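Local coordinates for MOBA relate protein (Mycobacterium sp., PDB 2WAW), which is of unknown function but, as a MobA-like protein with a GT-A type fold, probably transfers a nucleotide from a nucleoside triphosphate to an acceptor, at residues A[21-26]-A[31-36]. Sequence-based numbering, arbitrary orientation.
Sequences TPKQLL and TTLLGA
The amino end of helix 33-42 docks on the short 3-10 turn that follows strand 6-12 in this MobA-like NTP transferase family domain, and two backbone carbonyls of 21-26 receive the first N-H groups of the helix. Leu34 N donates to Gln24 O (3.0 Å) in a nearly straight bond, 165° at the hydrogen, the donor tilted modestly from the carbonyl plane. Leu33 N meets Leu26 O at 2.8 Å, almost head-on to the carbonyl but with a more bent N-H, and Thr32 CA adds a CA-H...O contact to the same oxygen. Thr32 is the N-cap: its OG1 takes the N-H of Gly35 (3.0 Å). With chi1 at 55°, the hydroxyl sits between the backbone N and the carbonyl carbon, which brings it over the helix start, while CG2 lies 3.7 Å from Leu25 O.

Leucines fill in around these bonds. Leu33 extends CG anti to its backbone N (chi1 177°) and lays CD2 against Lys23 O at 3.2 Å; the same methyl comes within 4.4 Å of Leu26 CD1. Leu34 touches Gln24 CB to CB, at 3.9 Å. Beyond the contact, helix 185-197 covers Leu26 and Leu33, helix 57-63 packs on Gln24 and Leu25, and Lys23 NZ is hydrogen-bonded to the carbonyl oxygens of Tyr15 and Val182. The arrangement is an N-capped helix start following a beta-hairpin, anchored where the glycine-rich signature loop after the first strand of a Rossmann-like GT-A fold ends in Pro22 and Lys23; in MobA-like relatives this loop binds the nucleotide, and a similar role here is probable.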
loop_
_atom_site.group_PDB
_atom_site.type_symbol
_atom_site.label_atom_id
_atom_site.label_comp_id
_atom_site.label_asym_id
_atom_site.label_seq_id
_atom_site.Cartn_x
_atom_site.Cartn_y
_atom_site.Cartn_z
ATOM N N THR A 21 -17.228 9.921 1.474
ATOM C CA THR A 21 -17.137 9.349 2.809
ATOM C C THR A 21 -15.758 8.695 2.889
ATOM O O THR A 21 -15.208 8.360 1.842
ATOM C CB THR A 21 -18.247 8.293 3.028
ATOM O OG1 THR A 21 -18.328 7.952 4.414
ATOM C CG2 THR A 21 -17.999 7.031 2.193
ATOM N N PRO A 22 -15.183 8.545 4.101
ATOM C CA PRO A 22 -13.835 7.943 4.144
ATOM C C PRO A 22 -13.837 6.493 3.632
ATOM O O PRO A 22 -14.479 5.626 4.231
ATOM C CB PRO A 22 -13.465 8.020 5.636
ATOM C CG PRO A 22 -14.354 9.137 6.205
ATOM C CD PRO A 22 -15.652 8.909 5.456
ATOM N N LYS A 23 -13.156 6.229 2.517
ATOM C CA LYS A 23 -13.197 4.880 1.946
ATOM C C LYS A 23 -12.599 3.825 2.889
ATOM O O LYS A 23 -12.978 2.658 2.833
ATOM C CB LYS A 23 -12.523 4.828 0.569
ATOM C CG LYS A 23 -11.012 5.012 0.580
ATOM C CD LYS A 23 -10.585 5.199 -0.885
ATOM C CE LYS A 23 -9.137 5.474 -1.037
ATOM N NZ LYS A 23 -8.828 5.616 -2.485
ATOM N N GLN A 24 -11.678 4.261 3.749
ATOM C CA GLN A 24 -10.999 3.385 4.712
ATOM C C GLN A 24 -12.025 2.646 5.584
ATOM O O GLN A 24 -11.787 1.513 6.010
ATOM C CB GLN A 24 -10.039 4.217 5.609
ATOM C CG GLN A 24 -8.874 4.934 4.865
ATOM C CD GLN A 24 -9.264 6.243 4.154
ATOM O OE1 GLN A 24 -8.464 6.822 3.379
ATOM N NE2 GLN A 24 -10.483 6.711 4.396
ATOM N N LEU A 25 -13.149 3.290 5.816
ATOM C CA LEU A 25 -14.172 2.789 6.716
ATOM C C LEU A 25 -15.346 2.078 6.051
ATOM O O LEU A 25 -16.186 1.604 6.715
ATOM C CB LEU A 25 -14.666 3.911 7.652
ATOM C CG LEU A 25 -13.589 4.585 8.484
ATOM C CD1 LEU A 25 -14.067 5.770 9.131
ATOM C CD2 LEU A 25 -12.992 3.650 9.496
ATOM N N LEU A 26 -15.354 2.005 4.749
ATOM C CA LEU A 26 -16.418 1.276 4.036
ATOM C C LEU A 26 -16.511 -0.192 4.473
ATOM O O LEU A 26 -15.496 -0.898 4.554
ATOM C CB LEU A 26 -16.169 1.345 2.545
ATOM C CG LEU A 26 -16.236 2.738 1.926
ATOM C CD1 LEU A 26 -15.600 2.704 0.527
ATOM C CD2 LEU A 26 -17.674 3.276 1.883
ATOM N N THR A 31 -15.516 -6.758 8.270
ATOM C CA THR A 31 -14.513 -5.755 8.603
ATOM C C THR A 31 -14.720 -4.485 7.755
ATOM O O THR A 31 -15.784 -4.319 7.159
ATOM C CB THR A 31 -13.067 -6.339 8.511
ATOM O OG1 THR A 31 -12.137 -5.388 9.042
ATOM C CG2 THR A 31 -12.694 -6.725 7.079
ATOM N N THR A 32 -13.742 -3.583 7.748
ATOM C CA THR A 32 -13.784 -2.388 6.903
ATOM C C THR A 32 -12.788 -2.587 5.767
ATOM O O THR A 32 -11.976 -3.532 5.783
ATOM C CB THR A 32 -13.353 -1.125 7.661
ATOM O OG1 THR A 32 -12.057 -1.366 8.227
ATOM C CG2 THR A 32 -14.336 -0.771 8.790
ATOM N N LEU A 33 -12.802 -1.706 4.795
ATOM C CA LEU A 33 -11.887 -1.830 3.697
ATOM C C LEU A 33 -10.440 -1.740 4.168
ATOM O O LEU A 33 -9.671 -2.566 3.884
ATOM C CB LEU A 33 -12.174 -0.725 2.686
ATOM C CG LEU A 33 -11.319 -0.553 1.425
ATOM C CD1 LEU A 33 -11.286 -1.804 0.604
ATOM C CD2 LEU A 33 -11.779 0.613 0.624
ATOM N N LEU A 34 -10.134 -0.750 4.972
ATOM C CA LEU A 34 -8.802 -0.688 5.504
ATOM C C LEU A 34 -8.449 -1.864 6.427
ATOM O O LEU A 34 -7.368 -2.323 6.417
ATOM C CB LEU A 34 -8.525 0.620 6.211
ATOM C CG LEU A 34 -7.126 0.759 6.791
ATOM C CD1 LEU A 34 -6.060 0.698 5.740
ATOM C CD2 LEU A 34 -6.989 2.055 7.538
ATOM N N GLY A 35 -9.410 -2.288 7.230
ATOM C CA GLY A 35 -9.233 -3.437 8.123
ATOM C C GLY A 35 -8.887 -4.698 7.351
ATOM O O GLY A 35 -8.035 -5.494 7.763
ATOM N N ALA A 36 -9.532 -4.876 6.204
ATOM C CA ALA A 36 -9.240 -6.030 5.376
ATOM C C ALA A 36 -7.810 -6.001 4.816
ATOM O O ALA A 36 -7.083 -7.018 4.841
ATOM C CB ALA A 36 -10.262 -6.139 4.247
#